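Local coordinates for malonyl coenzyme A-acyl carrier protein transacylase (Helicobacter pylori, PDB 2H1Y), which probably catalyses transfer of the malonyl group from malonyl-CoA to holo acyl carrier protein, releasing free CoA, at residues G130-E135 / I218-E223; A138-S143 / C211-P216; L105-A110 / S257-Q262. One frame throughout, in Å; residues are numbered along the deposited sequence.

Contact 1 of 3, residues G130-E135 / I218-E223; sequences GKMMQE and IFKFQE
Met132, Lys220 and Phe221 carry the contact between helices 119-137 and 218-228, whose nearest CA atoms here, Met132 CA and Phe221 CA, are 8.2 Å apart. That spacing leaves room for one layer of side chains, and no hydrogen bond bridges the two segments. Walking from Gly130, the first side chain to act is that of Lys131, which stays on its own helix: its NZ forms a salt bridge with Glu135 OE2 one turn on, at 3.1 Å and nearly along the C-O axis of that oxygen. Met132 then crosses to the partner helix. Its chain runs fully extended beyond CG (chi2 175°, chi3 179°), which carries the thioether straight outward to meet the Lys220 side chain at about a right angle. The terminal methyl CE lies 4.0 Å from Lys220 CB, while SD is 4.3 Å from Phe221 CD1, approaching the ring obliquely. The same ring packs on Leu125 and Arg129, so it lies along a stripe of helix 119-137 formed by Leu125, Arg129 and Met132. Met133 turns to Met217 and to Gln73 of helix 69-90. Glu135 ends the segment with its OE1 6.3 Å from Lys220 NZ, opposite charges that do not touch but may attract weakly. The chemistry is thus divided: a sulfur, a methyl, a ring and the aliphatic root of a lysine make a buried contact held by dispersion and exclusion of water, whereas the charged ends of Glu135 and Lys220 stay at its more exposed border.

Contact 2 of 3, residues A138-S143 / C211-P216; sequences ANKDAS and CPFLEP
The nearest CA atoms across the contact, Ala142 CA and Phe213 CA, are 8.4 Å apart, with Lys140 set between two residues of left-handed backbone conformation, Asn139 (phi 54°) and Asp141 (phi 63°), before strand 142-148 begins. The gap is filled by the buried Phe213 ring, which is met in two different ways. At its edge and in its plane sits Ala142 CB, 3.7 Å from Phe213 CE1. Over one face passes the end of the exposed Lys140: its CE rides 4.3 Å above the ring plane, offset toward the rim, and NZ comes to 3.4 Å from Phe213 CE2. Lys140 gets there by bending, since its chain is kinked at chi2 (-82°) and again farther along, bringing the ammonium end over the rim at CE2. Strand 142-148 is an inner strand of the antiparallel four-stranded sheet whose order, 165-172, 175-179, 142-148, 199-202, together with helices 152-160 and 189-195, gives the ferredoxin-like subdomain of malonyl-CoA:ACP transacylases. Phe213 belongs to the connection leaving that sheet for helix 218-228, within a short 3-10 segment in which Glu215 N bonds to Pro212 O at 2.7 Å. Cys137, at the end of helix 119-137, touches both Ala142 and the ring, and Val181 and Ala208 also pack on Phe213.

Contact 3 of 3, residues L105-A110 / S257-Q262; sequences LGEVSA and SLQLTQ
Gln259 NE2 donates to Glu107 OE2 at 3.2 Å with an N-H...O angle of 156°, the one direct link between the two segments. The two side chains slide past each other in opposite directions, and NE2 also lies 3.4 Å from Glu107 CB. The amide and carboxylate planes stand 79° apart, and the donor comes down from above the carboxylate, 61° out of its plane. Extension of Glu107 beyond CG and a bend of Gln259 at chi2 set up this meeting. In the next shell, Glu107 OE2 also bonds to Asn240 N and OE1 to Tyr246 OH, while Gln259 NE2 has a second acceptor in Ser104 O and OE1 takes Arg129 NH2. The backbone oxygen of Gln259 bonds His210 ND1. Ser104 and Leu105 belong to the Gly-His-Ser-Leu-Gly sequence that forms the nucleophile elbow in this family, where serine and histidine make up the catalytic pair and an arginine binds the malonyl carboxylate. Bonded at both ends of its amide, Gln259 has its flip state fixed, and the buried carboxylate is gripped through both oxygens, a network consistent with second-shell positioning of Ser104, Arg129 and His210.

From the N terminus the chain passes helix 105-116, helix 119-137 and the start of strand 142-148, and the returning segments come in reverse order: 211-216, 218-223, 257-262. The three loops therefore nest without crossing, contact 3 outermost, contact 1 inside it and contact 2 innermost, around the antiparallel sheet. Contact 2 ties that sheet to its exit connection, contact 1 pairs the helices flanking it, and contact 3 closes the loop back at the larger, mixed sheet's domain. They also touch directly: Met133 CG lies 3.8 Å from Leu214 CD2, Phe221 CD2 3.5 Å from Leu260 CD1, and Glu215 N 3.7 Å from Thr261 CG2.

Contact 1 of 3, residues G130-E135 / I218-E223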
loop_
_atom_site.group_PDB
_atom_site.type_symbol
_atom_site.label_atom_id
_atom_site.label_comp_id
_atom_site.label_asym_id
_atom_site.label_seq_id
_atom_site.Cartn_x
_atom_site.Cartn_y
_atom_site.Cartn_z
ATOM N N GLY A 130 -1.931 9.092 -7.504
ATOM C CA GLY A 130 -2.568 9.950 -6.505
ATOM C C GLY A 130 -3.299 11.125 -7.131
ATOM O O GLY A 130 -4.393 11.502 -6.687
ATOM N N LYS A 131 -2.691 11.701 -8.164
ATOM C CA LYS A 131 -3.244 12.872 -8.827
ATOM C C LYS A 131 -4.530 12.483 -9.534
ATOM O O LYS A 131 -5.554 13.183 -9.430
ATOM C CB LYS A 131 -2.233 13.416 -9.827
ATOM C CG LYS A 131 -2.419 14.856 -10.171
ATOM C CD LYS A 131 -1.300 15.359 -11.089
ATOM C CE LYS A 131 -1.288 16.891 -11.125
ATOM N NZ LYS A 131 -2.681 17.445 -11.248
ATOM N N MET A 132 -4.486 11.344 -10.222
ATOM C CA MET A 132 -5.648 10.860 -10.956
ATOM C C MET A 132 -6.798 10.413 -10.046
ATOM O O MET A 132 -7.971 10.590 -10.372
ATOM C CB MET A 132 -5.246 9.766 -11.930
ATOM C CG MET A 132 -4.299 10.237 -13.010
ATOM S SD MET A 132 -3.762 8.853 -14.016
ATOM C CE MET A 132 -2.701 9.660 -15.225
ATOM N N MET A 133 -6.457 9.860 -8.893
ATOM C CA MET A 133 -7.470 9.537 -7.884
ATOM C C MET A 133 -8.147 10.812 -7.362
ATOM O O MET A 133 -9.368 10.836 -7.152
ATOM C CB MET A 133 -6.875 8.705 -6.734
ATOM C CG MET A 133 -6.695 7.221 -7.061
ATOM S SD MET A 133 -5.891 6.197 -5.791
ATOM C CE MET A 133 -6.842 6.644 -4.330
ATOM N N GLN A 134 -7.363 11.872 -7.177
ATOM C CA GLN A 134 -7.910 13.139 -6.699
ATOM C C GLN A 134 -8.768 13.804 -7.756
ATOM O O GLN A 134 -9.852 14.290 -7.458
ATOM C CB GLN A 134 -6.802 14.089 -6.241
ATOM C CG GLN A 134 -5.957 13.530 -5.108
ATOM C CD GLN A 134 -5.088 14.594 -4.444
ATOM O OE1 GLN A 134 -5.514 15.237 -3.467
ATOM N NE2 GLN A 134 -3.857 14.776 -4.959
ATOM N N GLU A 135 -8.277 13.813 -8.990
ATOM C CA GLU A 135 -9.012 14.401 -10.107
ATOM C C GLU A 135 -10.318 13.664 -10.367
ATOM O O GLU A 135 -11.367 14.298 -10.521
ATOM C CB GLU A 135 -8.167 14.393 -11.370
ATOM C CG GLU A 135 -6.930 15.310 -11.322
ATOM C CD GLU A 135 -5.955 15.035 -12.471
ATOM O OE1 GLU A 135 -6.223 14.140 -13.321
ATOM O OE2 GLU A 135 -4.912 15.715 -12.516
ATOM N N ILE A 218 -9.005 4.535 -15.323
ATOM C CA ILE A 218 -8.415 3.217 -15.668
ATOM C C ILE A 218 -7.600 3.251 -16.961
ATOM O O ILE A 218 -6.469 2.769 -16.994
ATOM C CB ILE A 218 -9.415 1.984 -15.654
ATOM C CG1 ILE A 218 -10.520 2.106 -16.712
ATOM C CG2 ILE A 218 -9.992 1.771 -14.264
ATOM C CD1 ILE A 218 -10.979 0.744 -17.336
ATOM N N PHE A 219 -8.144 3.862 -18.011
ATOM C CA PHE A 219 -7.375 3.929 -19.238
ATOM C C PHE A 219 -6.073 4.750 -19.165
ATOM O O PHE A 219 -5.025 4.247 -19.576
ATOM C CB PHE A 219 -8.184 4.274 -20.494
ATOM C CG PHE A 219 -7.462 3.865 -21.717
ATOM C CD1 PHE A 219 -7.590 2.560 -22.197
ATOM C CD2 PHE A 219 -6.516 4.723 -22.303
ATOM C CE1 PHE A 219 -6.844 2.131 -23.293
ATOM C CE2 PHE A 219 -5.765 4.318 -23.387
ATOM C CZ PHE A 219 -5.918 3.012 -23.888
ATOM N N LYS A 220 -6.142 5.991 -18.670
ATOM C CA LYS A 220 -4.942 6.834 -18.499
ATOM C C LYS A 220 -3.847 6.140 -17.678
ATOM O O LYS A 220 -2.654 6.271 -17.968
ATOM C CB LYS A 220 -5.288 8.181 -17.854
ATOM C CG LYS A 220 -5.993 9.168 -18.779
ATOM C CD LYS A 220 -5.686 10.648 -18.423
ATOM C CE LYS A 220 -4.263 11.095 -18.864
ATOM N NZ LYS A 220 -4.152 12.579 -19.072
ATOM N N PHE A 221 -4.268 5.394 -16.661
ATOM C CA PHE A 221 -3.330 4.698 -15.812
ATOM C C PHE A 221 -2.690 3.531 -16.548
ATOM O O PHE A 221 -1.476 3.361 -16.522
ATOM C CB PHE A 221 -3.995 4.249 -14.502
ATOM C CG PHE A 221 -3.019 4.005 -13.397
ATOM C CD1 PHE A 221 -2.161 5.012 -12.979
ATOM C CD2 PHE A 221 -2.934 2.773 -12.797
ATOM C CE1 PHE A 221 -1.245 4.789 -11.977
ATOM C CE2 PHE A 221 -2.029 2.547 -11.790
ATOM C CZ PHE A 221 -1.181 3.553 -11.373
ATOM N N GLN A 222 -3.515 2.757 -17.237
ATOM C CA GLN A 222 -3.048 1.648 -18.069
ATOM C C GLN A 222 -1.955 2.114 -19.035
ATOM O O GLN A 222 -0.868 1.524 -19.109
ATOM C CB GLN A 222 -4.226 1.084 -18.842
ATOM C CG GLN A 222 -4.169 -0.398 -19.093
ATOM C CD GLN A 222 -5.554 -0.979 -19.345
ATOM O OE1 GLN A 222 -6.433 -0.936 -18.471
ATOM N NE2 GLN A 222 -5.758 -1.520 -20.554
ATOM N N GLU A 223 -2.243 3.202 -19.741
ATOM C CA GLU A 223 -1.276 3.851 -20.626
ATOM C C GLU A 223 0.063 4.118 -19.931
ATOM O O GLU A 223 1.127 3.794 -20.470
ATOM C CB GLU A 223 -1.867 5.148 -21.165
ATOM C CG GLU A 223 -1.016 5.858 -22.200
ATOM C CD GLU A 223 -1.659 7.163 -22.662
ATOM O OE1 GLU A 223 -2.189 7.899 -21.797
ATOM O OE2 GLU A 223 -1.637 7.442 -23.887
#

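Contact 2 of 3, residues A138-S143 / C211-P216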
loop_
_atom_site.group_PDB
_atom_site.type_symbol
_atom_site.label_atom_id
_atom_site.label_comp_id
_atom_site.label_asym_id
_atom_site.label_seq_id
_atom_site.Cartn_x
_atom_site.Cartn_y
_atom_site.Cartn_z
ATOM N N ALA A 138 -12.729 14.631 -7.524
ATOM C CA ALA A 138 -13.059 16.053 -7.398
ATOM C C ALA A 138 -14.533 16.294 -7.632
ATOM O O ALA A 138 -15.133 15.691 -8.524
ATOM C CB ALA A 138 -12.237 16.884 -8.396
ATOM N N ASN A 139 -15.106 17.189 -6.836
ATOM C CA ASN A 139 -16.502 17.603 -6.992
ATOM C C ASN A 139 -17.451 16.396 -6.993
ATOM O O ASN A 139 -18.354 16.302 -7.835
ATOM C CB ASN A 139 -16.711 18.451 -8.275
ATOM C CG ASN A 139 -15.587 19.475 -8.514
ATOM O OD1 ASN A 139 -15.408 20.429 -7.738
ATOM N ND2 ASN A 139 -14.835 19.281 -9.604
ATOM N N LYS A 140 -17.228 15.460 -6.073
ATOM C CA LYS A 140 -18.154 14.345 -5.898
ATOM C C LYS A 140 -18.534 14.174 -4.432
ATOM O O LYS A 140 -19.545 13.535 -4.102
ATOM C CB LYS A 140 -17.548 13.067 -6.457
ATOM C CG LYS A 140 -17.752 12.890 -7.948
ATOM C CD LYS A 140 -19.144 12.316 -8.227
ATOM C CE LYS A 140 -19.059 11.091 -9.125
ATOM N NZ LYS A 140 -20.087 10.066 -8.743
ATOM N N ASP A 141 -17.720 14.790 -3.577
ATOM C CA ASP A 141 -17.776 14.642 -2.127
ATOM C C ASP A 141 -17.491 13.195 -1.727
ATOM O O ASP A 141 -18.280 12.533 -1.033
ATOM C CB ASP A 141 -19.093 15.149 -1.533
ATOM C CG ASP A 141 -18.980 15.421 -0.025
ATOM O OD1 ASP A 141 -17.892 15.843 0.414
ATOM O OD2 ASP A 141 -19.965 15.200 0.719
ATOM N N ALA A 142 -16.342 12.718 -2.185
ATOM C CA ALA A 142 -15.997 11.325 -2.040
ATOM C C ALA A 142 -15.222 11.142 -0.757
ATOM O O ALA A 142 -14.459 12.023 -0.345
ATOM C CB ALA A 142 -15.175 10.864 -3.231
ATOM N N SER A 143 -15.429 10.000 -0.117
ATOM C CA SER A 143 -14.636 9.647 1.036
ATOM C C SER A 143 -14.524 8.141 1.241
ATOM O O SER A 143 -15.109 7.350 0.497
ATOM C CB SER A 143 -15.199 10.298 2.294
ATOM O OG SER A 143 -14.203 10.267 3.300
ATOM N N CYS A 211 -13.407 1.466 -6.102
ATOM C CA CYS A 211 -14.815 1.446 -6.473
ATOM C C CYS A 211 -14.978 2.187 -7.800
ATOM O O CYS A 211 -14.021 2.767 -8.291
ATOM C CB CYS A 211 -15.684 2.069 -5.373
ATOM S SG CYS A 211 -15.418 3.808 -5.117
ATOM N N PRO A 212 -16.178 2.142 -8.408
ATOM C CA PRO A 212 -16.421 2.791 -9.710
ATOM C C PRO A 212 -15.959 4.248 -9.852
ATOM O O PRO A 212 -15.696 4.688 -10.982
ATOM C CB PRO A 212 -17.935 2.690 -9.858
ATOM C CG PRO A 212 -18.248 1.394 -9.184
ATOM C CD PRO A 212 -17.378 1.415 -7.949
ATOM N N PHE A 213 -15.838 4.981 -8.739
ATOM C CA PHE A 213 -15.377 6.390 -8.775
ATOM C C PHE A 213 -14.045 6.511 -9.464
ATOM O O PHE A 213 -13.648 7.599 -9.861
ATOM C CB PHE A 213 -15.238 6.981 -7.374
ATOM C CG PHE A 213 -16.534 7.491 -6.777
ATOM C CD1 PHE A 213 -16.504 8.389 -5.715
ATOM C CD2 PHE A 213 -17.773 7.082 -7.266
ATOM C CE1 PHE A 213 -17.672 8.853 -5.137
ATOM C CE2 PHE A 213 -18.955 7.549 -6.695
ATOM C CZ PHE A 213 -18.901 8.434 -5.627
ATOM N N LEU A 214 -13.352 5.393 -9.599
ATOM C CA LEU A 214 -12.050 5.397 -10.227
ATOM C C LEU A 214 -12.102 5.017 -11.696
ATOM O O LEU A 214 -11.148 5.264 -12.423
ATOM C CB LEU A 214 -11.075 4.521 -9.446
ATOM C CG LEU A 214 -10.048 5.344 -8.667
ATOM C CD1 LEU A 214 -10.676 6.521 -7.970
ATOM C CD2 LEU A 214 -9.280 4.493 -7.660
ATOM N N GLU A 215 -13.229 4.447 -12.128
ATOM C CA GLU A 215 -13.452 4.064 -13.538
ATOM C C GLU A 215 -12.843 5.058 -14.523
ATOM O O GLU A 215 -12.067 4.652 -15.393
ATOM C CB GLU A 215 -14.947 3.887 -13.851
ATOM C CG GLU A 215 -15.328 2.538 -14.491
ATOM C CD GLU A 215 -14.697 2.301 -15.869
ATOM O OE1 GLU A 215 -15.052 3.011 -16.843
ATOM O OE2 GLU A 215 -13.858 1.379 -15.980
ATOM N N PRO A 216 -13.171 6.366 -14.388
ATOM C CA PRO A 216 -12.610 7.317 -15.356
ATOM C C PRO A 216 -11.128 7.112 -15.631
ATOM O O PRO A 216 -10.736 7.139 -16.782
ATOM C CB PRO A 216 -12.848 8.676 -14.692
ATOM C CG PRO A 216 -14.094 8.483 -13.907
ATOM C CD PRO A 216 -14.043 7.051 -13.407
#

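Contact 3 of 3, residues L105-A110 / S257-Q262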
loop_
_atom_site.group_PDB
_atom_site.type_symbol
_atom_site.label_atom_id
_atom_site.label_comp_id
_atom_site.label_asym_id
_atom_site.label_seq_id
_atom_site.Cartn_x
_atom_site.Cartn_y
_atom_site.Cartn_z
ATOM N N LEU A 105 -1.638 1.065 -2.545
ATOM C CA LEU A 105 -0.485 1.731 -3.140
ATOM C C LEU A 105 0.786 0.913 -2.944
ATOM O O LEU A 105 1.789 1.134 -3.624
ATOM C CB LEU A 105 -0.307 3.129 -2.544
ATOM C CG LEU A 105 1.111 3.703 -2.570
ATOM C CD1 LEU A 105 2.052 2.849 -1.734
ATOM C CD2 LEU A 105 1.616 3.820 -4.000
ATOM N N GLY A 106 0.739 -0.032 -2.011
ATOM C CA GLY A 106 1.870 -0.897 -1.745
ATOM C C GLY A 106 2.128 -1.874 -2.869
ATOM O O GLY A 106 3.258 -2.352 -3.039
ATOM N N GLU A 107 1.089 -2.195 -3.636
ATOM C CA GLU A 107 1.271 -3.184 -4.697
ATOM C C GLU A 107 2.253 -2.688 -5.766
ATOM O O GLU A 107 3.178 -3.413 -6.153
ATOM C CB GLU A 107 -0.055 -3.607 -5.311
ATOM C CG GLU A 107 0.051 -4.955 -5.983
ATOM C CD GLU A 107 -1.285 -5.527 -6.346
ATOM O OE1 GLU A 107 -1.379 -6.161 -7.416
ATOM O OE2 GLU A 107 -2.247 -5.337 -5.569
ATOM N N VAL A 108 2.060 -1.439 -6.199
ATOM C CA VAL A 108 2.997 -0.749 -7.088
ATOM C C VAL A 108 4.413 -0.830 -6.527
ATOM O O VAL A 108 5.329 -1.299 -7.224
ATOM C CB VAL A 108 2.616 0.717 -7.300
ATOM C CG1 VAL A 108 3.601 1.377 -8.276
ATOM C CG2 VAL A 108 1.183 0.848 -7.813
ATOM N N SER A 109 4.598 -0.408 -5.276
ATOM C CA SER A 109 5.888 -0.576 -4.600
ATOM C C SER A 109 6.464 -1.942 -4.833
ATOM O O SER A 109 7.620 -2.051 -5.233
ATOM C CB SER A 109 5.783 -0.374 -3.095
ATOM O OG SER A 109 5.560 0.982 -2.785
ATOM N N ALA A 110 5.660 -2.975 -4.565
ATOM C CA ALA A 110 6.102 -4.367 -4.659
ATOM C C ALA A 110 6.548 -4.727 -6.096
ATOM O O ALA A 110 7.669 -5.222 -6.301
ATOM C CB ALA A 110 5.029 -5.283 -4.177
ATOM N N SER A 257 -4.164 -2.106 -12.889
ATOM C CA SER A 257 -5.277 -1.308 -13.446
ATOM C C SER A 257 -6.525 -1.640 -12.672
ATOM O O SER A 257 -7.188 -0.777 -12.108
ATOM C CB SER A 257 -5.597 -1.684 -14.901
ATOM O OG SER A 257 -4.601 -1.311 -15.831
ATOM N N LEU A 258 -6.826 -2.926 -12.681
ATOM C CA LEU A 258 -8.049 -3.466 -12.150
ATOM C C LEU A 258 -8.172 -3.227 -10.634
ATOM O O LEU A 258 -9.279 -3.007 -10.109
ATOM C CB LEU A 258 -8.080 -4.962 -12.488
ATOM C CG LEU A 258 -9.412 -5.692 -12.624
ATOM C CD1 LEU A 258 -9.595 -6.730 -11.495
ATOM C CD2 LEU A 258 -10.618 -4.733 -12.766
ATOM N N GLN A 259 -7.028 -3.262 -9.955
ATOM C CA GLN A 259 -6.940 -2.984 -8.533
ATOM C C GLN A 259 -7.786 -1.771 -8.146
ATOM O O GLN A 259 -8.619 -1.860 -7.237
ATOM C CB GLN A 259 -5.474 -2.757 -8.153
ATOM C CG GLN A 259 -5.204 -2.825 -6.667
ATOM C CD GLN A 259 -4.205 -1.794 -6.237
ATOM O OE1 GLN A 259 -4.361 -0.599 -6.519
ATOM N NE2 GLN A 259 -3.158 -2.242 -5.566
ATOM N N LEU A 260 -7.586 -0.666 -8.881
ATOM C CA LEU A 260 -8.196 0.655 -8.624
ATOM C C LEU A 260 -9.706 0.665 -8.461
ATOM O O LEU A 260 -10.232 1.510 -7.764
ATOM C CB LEU A 260 -7.825 1.638 -9.732
ATOM C CG LEU A 260 -6.328 1.822 -9.984
ATOM C CD1 LEU A 260 -6.098 2.483 -11.324
ATOM C CD2 LEU A 260 -5.664 2.619 -8.858
ATOM N N THR A 261 -10.397 -0.255 -9.123
ATOM C CA THR A 261 -11.859 -0.299 -9.045
ATOM C C THR A 261 -12.371 -1.516 -8.289
ATOM O O THR A 261 -13.570 -1.674 -8.114
ATOM C CB THR A 261 -12.547 -0.135 -10.455
ATOM O OG1 THR A 261 -12.247 -1.252 -11.301
ATOM C CG2 THR A 261 -12.036 1.111 -11.133
ATOM N N GLN A 262 -11.455 -2.355 -7.810
ATOM C CA GLN A 262 -11.823 -3.561 -7.050
ATOM C C GLN A 262 -11.379 -3.508 -5.591
ATOM O O GLN A 262 -10.285 -3.016 -5.297
ATOM C CB GLN A 262 -11.217 -4.826 -7.684
ATOM C CG GLN A 262 -11.715 -5.180 -9.082
ATOM C CD GLN A 262 -13.196 -4.964 -9.242
ATOM O OE1 GLN A 262 -13.621 -4.043 -9.950
ATOM N NE2 GLN A 262 -13.998 -5.781 -8.566
#